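Local coordinates for putative hydrogenase expression/formation protein hupG (Rhodopseudomonas palustris, PDB 2QSI) that is of unknown function but, as a HupG/HyaE family member of the thioredoxin clan, probably assists in hydrogenase expression or maturation, at residues Pro58-Ile61 with Asn62-Gly66; Val73-Glu76 with Ala77-Gly80; Gly80-Arg84 with Phe85-Val89. All coordinates share one frame; numbering follows the deposited sequence.

Contact 1 (Pro58-Ile61 with Asn62-Gly66); sequences PELI and NAFPG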
ATOM      1  N   PRO A  58     -19.772  -4.660 -10.672  1.00 13.77           N
ATOM      2  CA  PRO A  58     -19.161  -5.848 -11.286  1.00 13.78           C
ATOM      3  C   PRO A  58     -18.878  -5.666 -12.782  1.00 12.92           C
ATOM      4  O   PRO A  58     -17.909  -6.217 -13.273  1.00 12.97           O
ATOM      5  CB  PRO A  58     -20.196  -6.966 -11.037  1.00 14.89           C
ATOM      6  CG  PRO A  58     -21.337  -6.352 -10.434  1.00 15.78           C
ATOM      7  CD  PRO A  58     -21.053  -4.968 -10.040  1.00 13.87           C
ATOM      8  N   GLU A  59     -19.648  -4.830 -13.472  1.00 12.92           N
ATOM      9  CA  GLU A  59     -19.411  -4.536 -14.913  1.00 13.21           C
ATOM     10  C   GLU A  59     -18.154  -3.709 -15.070  1.00 13.61           C
ATOM     11  O   GLU A  59     -17.351  -3.939 -15.978  1.00 11.98           O
ATOM     12  CB  GLU A  59     -20.579  -3.793 -15.559  1.00 13.44           C
ATOM     13  CG  GLU A  59     -21.846  -4.636 -15.684  1.00 13.36           C
ATOM     14  CD  GLU A  59     -21.965  -5.449 -16.959  1.00 12.08           C
ATOM     15  OE1 GLU A  59     -20.962  -5.769 -17.605  1.00 13.31           O
ATOM     16  OE2 GLU A  59     -23.097  -5.836 -17.269  1.00 10.75           O
ATOM     17  N   LEU A  60     -17.948  -2.779 -14.127  1.00 12.90           N
ATOM     18  CA  LEU A  60     -16.714  -1.969 -14.104  1.00 13.70           C
ATOM     19  C   LEU A  60     -15.464  -2.800 -13.865  1.00 13.53           C
ATOM     20  O   LEU A  60     -14.453  -2.623 -14.556  1.00 12.66           O
ATOM     21  CB  LEU A  60     -16.797  -0.922 -13.006  1.00 13.13           C
ATOM     22  CG  LEU A  60     -15.822   0.234 -12.981  1.00 14.73           C
ATOM     23  CD1 LEU A  60     -15.544   0.849 -14.385  1.00 20.53           C
ATOM     24  CD2 LEU A  60     -16.411   1.300 -11.996  1.00 15.14           C
ATOM     25  N   ILE A  61     -15.528  -3.689 -12.894  1.00 13.31           N
ATOM     26  CA  ILE A  61     -14.408  -4.599 -12.616  1.00 13.59           C
ATOM     27  C   ILE A  61     -14.069  -5.407 -13.893  1.00 13.41           C
ATOM     28  O   ILE A  61     -12.913  -5.587 -14.268  1.00 11.74           O
ATOM     29  CB  ILE A  61     -14.730  -5.563 -11.462  1.00 13.56           C
ATOM     30  CG1 ILE A  61     -14.911  -4.794 -10.139  1.00 14.42           C
ATOM     31  CG2 ILE A  61     -13.650  -6.648 -11.285  1.00 13.75           C
ATOM     32  CD1 ILE A  61     -13.805  -3.762  -9.808  1.00 12.85           C
ATOM     33  N   ASN A  62     -15.116  -5.891 -14.553  1.00 13.30           N
ATOM     34  CA  ASN A  62     -14.956  -6.769 -15.707  1.00 13.08           C
ATOM     35  C   ASN A  62     -14.326  -6.048 -16.894  1.00 12.72           C
ATOM     36  O   ASN A  62     -13.764  -6.681 -17.789  1.00 15.09           O
ATOM     37  CB  ASN A  62     -16.301  -7.373 -16.110  1.00 12.25           C
ATOM     38  CG  ASN A  62     -16.165  -8.429 -17.190  1.00 14.49           C
ATOM     39  OD1 ASN A  62     -16.552  -8.214 -18.339  1.00 18.06           O
ATOM     40  ND2 ASN A  62     -15.611  -9.580 -16.825  1.00  8.76           N
ATOM     41  N   ALA A  63     -14.424  -4.724 -16.897  1.00 12.56           N
ATOM     42  CA  ALA A  63     -14.046  -3.930 -18.060  1.00 12.07           C
ATOM     43  C   ALA A  63     -12.537  -3.712 -18.113  1.00 12.82           C
ATOM     44  O   ALA A  63     -12.019  -3.123 -19.060  1.00 12.77           O
ATOM     45  CB  ALA A  63     -14.776  -2.595 -18.051  1.00 11.62           C
ATOM     46  N   PHE A  64     -11.839  -4.193 -17.090  1.00 11.85           N
ATOM     47  CA  PHE A  64     -10.386  -4.091 -17.038  1.00 11.24           C
ATOM     48  C   PHE A  64      -9.752  -5.426 -16.666  1.00 11.30           C
ATOM     49  O   PHE A  64      -9.209  -5.583 -15.572  1.00 11.49           O
ATOM     50  CB  PHE A  64      -9.958  -3.009 -16.044  1.00 11.38           C
ATOM     51  CG  PHE A  64     -10.463  -1.637 -16.386  1.00 10.20           C
ATOM     52  CD1 PHE A  64      -9.741  -0.809 -17.229  1.00 12.71           C
ATOM     53  CD2 PHE A  64     -11.661  -1.175 -15.866  1.00 10.77           C
ATOM     54  CE1 PHE A  64     -10.203   0.455 -17.545  1.00 14.53           C
ATOM     55  CE2 PHE A  64     -12.128   0.088 -16.179  1.00  9.23           C
ATOM     56  CZ  PHE A  64     -11.398   0.903 -17.020  1.00 12.21           C
ATOM     57  N   PRO A  65      -9.824  -6.386 -17.583  1.00 11.29           N
ATOM     58  CA  PRO A  65      -9.609  -7.796 -17.240  1.00 11.64           C
ATOM     59  C   PRO A  65      -8.296  -8.003 -16.493  1.00 12.81           C
ATOM     60  O   PRO A  65      -7.225  -7.760 -17.050  1.00 13.36           O
ATOM     61  CB  PRO A  65      -9.548  -8.476 -18.609  1.00 11.69           C
ATOM     62  CG  PRO A  65     -10.376  -7.612 -19.490  1.00 12.16           C
ATOM     63  CD  PRO A  65     -10.161  -6.206 -19.005  1.00 11.59           C
ATOM     64  N   GLY A  66      -8.385  -8.449 -15.244  1.00 13.45           N
ATOM     65  CA  GLY A  66      -7.219  -8.914 -14.517  1.00 14.57           C
ATOM     66  C   GLY A  66      -6.647  -7.855 -13.596  1.00 13.90           C
ATOM     67  O   GLY A  66      -5.740  -8.125 -12.811  1.00 15.88           O
TER
HETATM   68  O   HOH W   1     -10.522  -6.604 -13.369  1.00 28.32           O

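Contact 2 (Val73-Glu76 with Ala77-Gly80); sequences VAAE and AERG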
ATOM      1  N   VAL A  73     -17.936  -2.161   1.500  1.00 11.27           N
ATOM      2  CA  VAL A  73     -17.628  -1.835   2.878  1.00 12.56           C
ATOM      3  C   VAL A  73     -18.860  -2.057   3.761  1.00 12.80           C
ATOM      4  O   VAL A  73     -19.944  -1.517   3.494  1.00 13.25           O
ATOM      5  CB  VAL A  73     -17.091  -0.380   2.984  1.00 12.54           C
ATOM      6  CG1 VAL A  73     -16.781   0.006   4.413  1.00 13.40           C
ATOM      7  CG2 VAL A  73     -15.798  -0.237   2.125  1.00 11.81           C
ATOM      8  N   ALA A  74     -18.687  -2.871   4.796  1.00 13.78           N
ATOM      9  CA  ALA A  74     -19.738  -3.089   5.825  1.00 14.10           C
ATOM     10  C   ALA A  74     -20.185  -1.738   6.453  1.00 14.83           C
ATOM     11  O   ALA A  74     -19.395  -0.789   6.610  1.00 13.69           O
ATOM     12  CB  ALA A  74     -19.236  -4.106   6.904  1.00 14.26           C
ATOM     13  N   ALA A  75     -21.467  -1.631   6.772  1.00 15.49           N
ATOM     14  CA  ALA A  75     -22.030  -0.345   7.219  1.00 16.38           C
ATOM     15  C   ALA A  75     -21.300   0.220   8.455  1.00 16.91           C
ATOM     16  O   ALA A  75     -20.990   1.406   8.533  1.00 16.28           O
ATOM     17  CB  ALA A  75     -23.515  -0.514   7.527  1.00 16.40           C
ATOM     18  N   GLU A  76     -21.004  -0.642   9.408  1.00 17.92           N
ATOM     19  CA  GLU A  76     -20.341  -0.205  10.651  1.00 19.03           C
ATOM     20  C   GLU A  76     -18.885   0.218  10.411  1.00 19.46           C
ATOM     21  O   GLU A  76     -18.323   0.989  11.209  1.00 18.37           O
ATOM     22  CB  GLU A  76     -20.433  -1.261  11.771  1.00 20.24           C
ATOM     23  CG  GLU A  76     -20.448  -2.710  11.335  1.00 25.19           C
ATOM     24  CD  GLU A  76     -21.805  -3.111  10.723  1.00 28.44           C
ATOM     25  OE1 GLU A  76     -21.851  -3.274   9.493  1.00 29.35           O
ATOM     26  OE2 GLU A  76     -22.829  -3.217  11.455  1.00 32.91           O
ATOM     27  N   ALA A  77     -18.301  -0.251   9.293  1.00 19.48           N
ATOM     28  CA  ALA A  77     -16.918   0.064   8.893  1.00 20.16           C
ATOM     29  C   ALA A  77     -16.772   1.373   8.117  1.00 20.95           C
ATOM     30  O   ALA A  77     -15.643   1.866   7.906  1.00 20.33           O
ATOM     31  CB  ALA A  77     -16.366  -1.069   8.058  1.00 19.78           C
ATOM     32  N   GLU A  78     -17.900   1.928   7.683  1.00 20.47           N
ATOM     33  CA  GLU A  78     -17.891   3.098   6.823  1.00 20.99           C
ATOM     34  C   GLU A  78     -17.098   4.269   7.396  1.00 21.11           C
ATOM     35  O   GLU A  78     -16.241   4.802   6.724  1.00 20.86           O
ATOM     36  CB  GLU A  78     -19.304   3.538   6.468  1.00 20.67           C
ATOM     37  CG  GLU A  78     -19.991   2.546   5.559  1.00 20.68           C
ATOM     38  CD  GLU A  78     -21.456   2.793   5.373  1.00 21.09           C
ATOM     39  OE1 GLU A  78     -22.037   3.687   6.048  1.00 22.04           O
ATOM     40  OE2 GLU A  78     -22.041   2.065   4.558  1.00 17.62           O
ATOM     41  N   ARG A  79     -17.383   4.672   8.626  1.00 22.47           N
ATOM     42  CA  ARG A  79     -16.773   5.884   9.151  1.00 22.69           C
ATOM     43  C   ARG A  79     -15.251   5.769   9.171  1.00 21.53           C
ATOM     44  O   ARG A  79     -14.537   6.651   8.673  1.00 21.54           O
ATOM     45  CB  ARG A  79     -17.313   6.190  10.547  1.00 22.92           C
ATOM     46  CG  ARG A  79     -16.895   7.573  11.059  1.00 24.15           C
ATOM     47  CD  ARG A  79     -17.994   8.226  11.900  1.00 27.64           C
ATOM     48  NE  ARG A  79     -19.228   8.419  11.108  1.00 33.30           N
ATOM     49  CZ  ARG A  79     -20.298   7.616  11.091  1.00 35.49           C
ATOM     50  NH1 ARG A  79     -20.354   6.504  11.829  1.00 38.29           N
ATOM     51  NH2 ARG A  79     -21.343   7.931  10.326  1.00 35.72           N
ATOM     52  N   GLY A  80     -14.760   4.679   9.736  1.00 20.99           N
ATOM     53  CA  GLY A  80     -13.325   4.464   9.844  1.00 20.43           C
ATOM     54  C   GLY A  80     -12.631   4.256   8.500  1.00 19.81           C
ATOM     55  O   GLY A  80     -11.521   4.725   8.295  1.00 18.99           O
TER
HETATM   56  O   HOH W   2     -20.714   0.893   2.445  1.00 16.61           O
HETATM   57  O   HOH W   3     -19.596   3.484  10.280  1.00 33.41           O

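Contact 3 (Gly80-Arg84 with Phe85-Val89); sequences GLMAR and FGVAV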
ATOM      1  N   GLY A  80     -14.760   4.679   9.736  1.00 20.99           N
ATOM      2  CA  GLY A  80     -13.325   4.464   9.844  1.00 20.43           C
ATOM      3  C   GLY A  80     -12.631   4.256   8.500  1.00 19.81           C
ATOM      4  O   GLY A  80     -11.521   4.725   8.295  1.00 18.99           O
ATOM      5  N   LEU A  81     -13.280   3.566   7.570  1.00 19.06           N
ATOM      6  CA  LEU A  81     -12.617   3.317   6.295  1.00 19.22           C
ATOM      7  C   LEU A  81     -12.653   4.542   5.370  1.00 18.69           C
ATOM      8  O   LEU A  81     -11.722   4.765   4.551  1.00 19.02           O
ATOM      9  CB  LEU A  81     -13.147   2.024   5.641  1.00 19.18           C
ATOM     10  CG  LEU A  81     -12.770   0.705   6.354  1.00 20.09           C
ATOM     11  CD1 LEU A  81     -13.142  -0.517   5.477  1.00 16.20           C
ATOM     12  CD2 LEU A  81     -11.271   0.619   6.875  1.00 18.48           C
HETATM   13  N   MSE A  82     -13.695   5.358   5.502  1.00 17.71           N
HETATM   14  CA  MSE A  82     -13.791   6.575   4.729  1.00 19.24           C
HETATM   15  C   MSE A  82     -12.632   7.500   5.135  1.00 17.78           C
HETATM   16  O   MSE A  82     -11.984   8.089   4.299  1.00 16.89           O
HETATM   17  CB  MSE A  82     -15.131   7.276   4.961  1.00 18.99           C
HETATM   18  CG  MSE A  82     -16.294   6.589   4.320  1.00 21.26           C
HETATM   19 SE   MSE A  82     -17.952   7.408   4.856  0.80 24.67          SE
HETATM   20  CE  MSE A  82     -17.876   9.023   3.765  1.00 22.36           C
ATOM     21  N   ALA A  83     -12.408   7.585   6.439  1.00 18.73           N
ATOM     22  CA  ALA A  83     -11.308   8.352   7.033  1.00 18.50           C
ATOM     23  C   ALA A  83      -9.971   7.824   6.570  1.00 18.57           C
ATOM     24  O   ALA A  83      -9.107   8.570   6.135  1.00 19.21           O
ATOM     25  CB  ALA A  83     -11.416   8.303   8.562  1.00 18.88           C
ATOM     26  N   ARG A  84      -9.798   6.516   6.631  1.00 18.50           N
ATOM     27  CA  ARG A  84      -8.527   5.927   6.244  1.00 17.01           C
ATOM     28  C   ARG A  84      -8.211   6.127   4.776  1.00 17.52           C
ATOM     29  O   ARG A  84      -7.080   6.423   4.418  1.00 17.39           O
ATOM     30  CB  ARG A  84      -8.559   4.451   6.528  1.00 17.17           C
ATOM     31  CG  ARG A  84      -7.367   3.696   6.009  1.00 17.85           C
ATOM     32  CD  ARG A  84      -7.470   2.314   6.465  1.00 18.19           C
ATOM     33  NE  ARG A  84      -6.616   1.440   5.694  1.00 19.44           N
ATOM     34  CZ  ARG A  84      -6.547   0.134   5.910  1.00 20.04           C
ATOM     35  NH1 ARG A  84      -7.276  -0.420   6.875  1.00 21.14           N
ATOM     36  NH2 ARG A  84      -5.790  -0.619   5.150  1.00 19.76           N
ATOM     37  N   PHE A  85      -9.207   5.929   3.913  1.00 15.86           N
ATOM     38  CA  PHE A  85      -8.951   5.883   2.495  1.00 15.15           C
ATOM     39  C   PHE A  85      -9.172   7.219   1.790  1.00 15.73           C
ATOM     40  O   PHE A  85      -8.935   7.313   0.618  1.00 15.64           O
ATOM     41  CB  PHE A  85      -9.741   4.737   1.851  1.00 16.83           C
ATOM     42  CG  PHE A  85      -9.234   3.371   2.232  1.00 14.80           C
ATOM     43  CD1 PHE A  85      -7.975   2.954   1.837  1.00 18.01           C
ATOM     44  CD2 PHE A  85     -10.026   2.496   2.973  1.00 17.09           C
ATOM     45  CE1 PHE A  85      -7.500   1.700   2.193  1.00 16.94           C
ATOM     46  CE2 PHE A  85      -9.568   1.251   3.336  1.00 17.16           C
ATOM     47  CZ  PHE A  85      -8.285   0.857   2.963  1.00 17.26           C
ATOM     48  N   GLY A  86      -9.624   8.244   2.505  1.00 14.31           N
ATOM     49  CA  GLY A  86      -9.843   9.578   1.943  1.00 14.24           C
ATOM     50  C   GLY A  86     -11.162   9.775   1.207  1.00 13.92           C
ATOM     51  O   GLY A  86     -11.206  10.436   0.195  1.00 14.02           O
ATOM     52  N   VAL A  87     -12.215   9.125   1.684  1.00 13.63           N
ATOM     53  CA  VAL A  87     -13.549   9.197   1.069  1.00 14.13           C
ATOM     54  C   VAL A  87     -14.356  10.213   1.865  1.00 13.93           C
ATOM     55  O   VAL A  87     -14.457  10.103   3.079  1.00 14.06           O
ATOM     56  CB  VAL A  87     -14.254   7.823   1.100  1.00 14.46           C
ATOM     57  CG1 VAL A  87     -15.623   7.897   0.392  1.00 13.91           C
ATOM     58  CG2 VAL A  87     -13.370   6.750   0.414  1.00 12.96           C
ATOM     59  N   ALA A  88     -14.914  11.187   1.162  1.00 14.34           N
ATOM     60  CA  ALA A  88     -15.634  12.321   1.756  1.00 14.79           C
ATOM     61  C   ALA A  88     -17.103  12.026   1.954  1.00 15.08           C
ATOM     62  O   ALA A  88     -17.680  12.374   3.008  1.00 14.77           O
ATOM     63  CB  ALA A  88     -15.455  13.571   0.874  1.00 14.41           C
ATOM     64  N   VAL A  89     -17.719  11.379   0.961  1.00 14.88           N
ATOM     65  CA  VAL A  89     -19.170  11.174   0.940  1.00 14.81           C
ATOM     66  C   VAL A  89     -19.553   9.783   0.411  1.00 14.14           C
ATOM     67  O   VAL A  89     -18.721   9.082  -0.171  1.00 13.94           O
ATOM     68  CB  VAL A  89     -19.846  12.266   0.061  1.00 15.02           C
ATOM     69  CG1 VAL A  89     -19.515  13.655   0.586  1.00 17.16           C
ATOM     70  CG2 VAL A  89     -19.444  12.128  -1.417  1.00 14.69           C
TER

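Contact 1 (Pro58-Ile61 with Asn62-Gly66)
N62 gives its backbone N to P58 O in a helical turn, at 3.1 Å and with the donor tilted 30° from the carbonyl plane. Its CB sits near two carbonyl oxygens, 3.5 Å from P58 O and slightly farther from E59 O. With CG anti to the backbone N (chi1 -173°), the amide end then leads away from that turn. One residue on, A63 N bonds L60 O, three residues back and 3.1 Å away, from high above that carbonyl's plane. F64 N repeats the three-residue step with a weak bond to I61 O at 3.3 Å. A water 2.7 Å from I61 O also approaches F64 O, though it cannot serve every acceptor near it. L60 and F64 run side by side in the same direction; L60 CD1 meets F64 CE2 at the edge of the ring, 3.9 Å away and in its plane, and L60 O lies 3.4 Å from F64 CD2 along the same rim. This is the C-terminal end of helix 50-62 and the turn that brings the chain back to strand 68-73. I61 packs on L68 and A70 of that strand, while L60, A63 and F64 meet I118, L115 and L122 of the second subunit.

Contact 2 (Val73-Glu76 with Ala77-Gly80)
A75 O is gripped twice: E78 N approaches it at 3.2 Å, well above the carbonyl plane, and water 3 donates to it from 3.1 Å. That water also takes the N-H of R79 and gives a weak bond to E76 O, bridging the turn to an amide near the start of the helix. A77 N makes the companion bond to A74 O at 2.9 Å, again from above the plane, so two successive three-residue turns wind the chain into helix 78-85. Beneath them A77 CB fits against V73 CG1, 3.8 Å away, on the buried side.

The E78 side chain folds back along the turn. Its CG lies anti to the carbonyl carbon (chi1 -69°) and the chain is extended beyond it, which lays the carboxylate alongside A75, with E78 CD 3.7 Å from A75 CA. Water 2 donates to E78 OE2 at 2.8 Å and to V73 O, tying the acid to the end of strand 68-73, while OE1 hydrogen-bonds a bound dithiothreitol, probably from the crystallisation liquor. With an alanine here, water 2 would probably keep V73 O but lose its carboxylate partner, and the dithiothreitol hydroxyl would be left without this one. The two oxygens of the acid thus divide their work: one is held through water to the strand end, and the other is turned to the pocket that holds the dithiothreitol.

Contact 3 (Gly80-Arg84 with Phe85-Val89)
R84 and F85, neighbours in sequence, lie side by side with the arginine chain drawn across one face of the ring. R84 CG forms a CH-pi contact 4.0 Å from the centroid of the F85 ring, 2° off the normal. With CG anti to the backbone N and the chain extended as far as NE, the arginine runs on outward, and R84 NE comes within 3.3 Å of F85 CZ. That ring atom sits under the rim of one guanidinium face, the two planes 29° apart. At its tip the arginine is held by salt bridges, NH1 to D26 and NH2 to E99 of the second subunit.

Backbone bonds finish the helix. F85 N donates to L81 O at 2.8 Å, the last regular alpha-helical bond. M82 O then accepts two: a good one from V87 N at 2.8 Å and a weak, bent one from G86 N. The V87 bond, spanning five residues, with G86 at positive phi, is the signature of a Schellman-type C-cap. As in the thioredoxin fold, the helix capped here leads on to an antiparallel strand, 92-106.

The remaining contacts are apolar. M82, a selenomethionine, crosses V87 at about a right angle, M82 CB to V87 CB 4.0 Å, the hydrophobic pair that such a cap brings together. The bend at chi3 swings M82 CE toward A88 O; M82 and V89 both line the dithiothreitol pocket. L81 CD2 lies 4.0 Å from F85 CE2, and these two residues reach F40 and L38 of strand 35-40 respectively.

In the fold
The three contacts come in series along the chain, within one thioredoxin-like domain, to judge by its clan. Contact 1 ends helix 50-62 and turns the chain into strand 68-73; contact 2 leaves that strand and starts helix 78-85; contact 3 ends the same helix on the way to strand 92-106. Contacts 2 and 3 share G80, their centres 9 Å apart, and touch where V73 CG1 packs on L81 CD1 at 3.8 Å. Contact 1 stands apart, its centre about 24 Å from that of contact 2 and 23 Å from that of contact 3, but like contact 3 it meets the second subunit. One short helix thus probably serves both pocket and dimer.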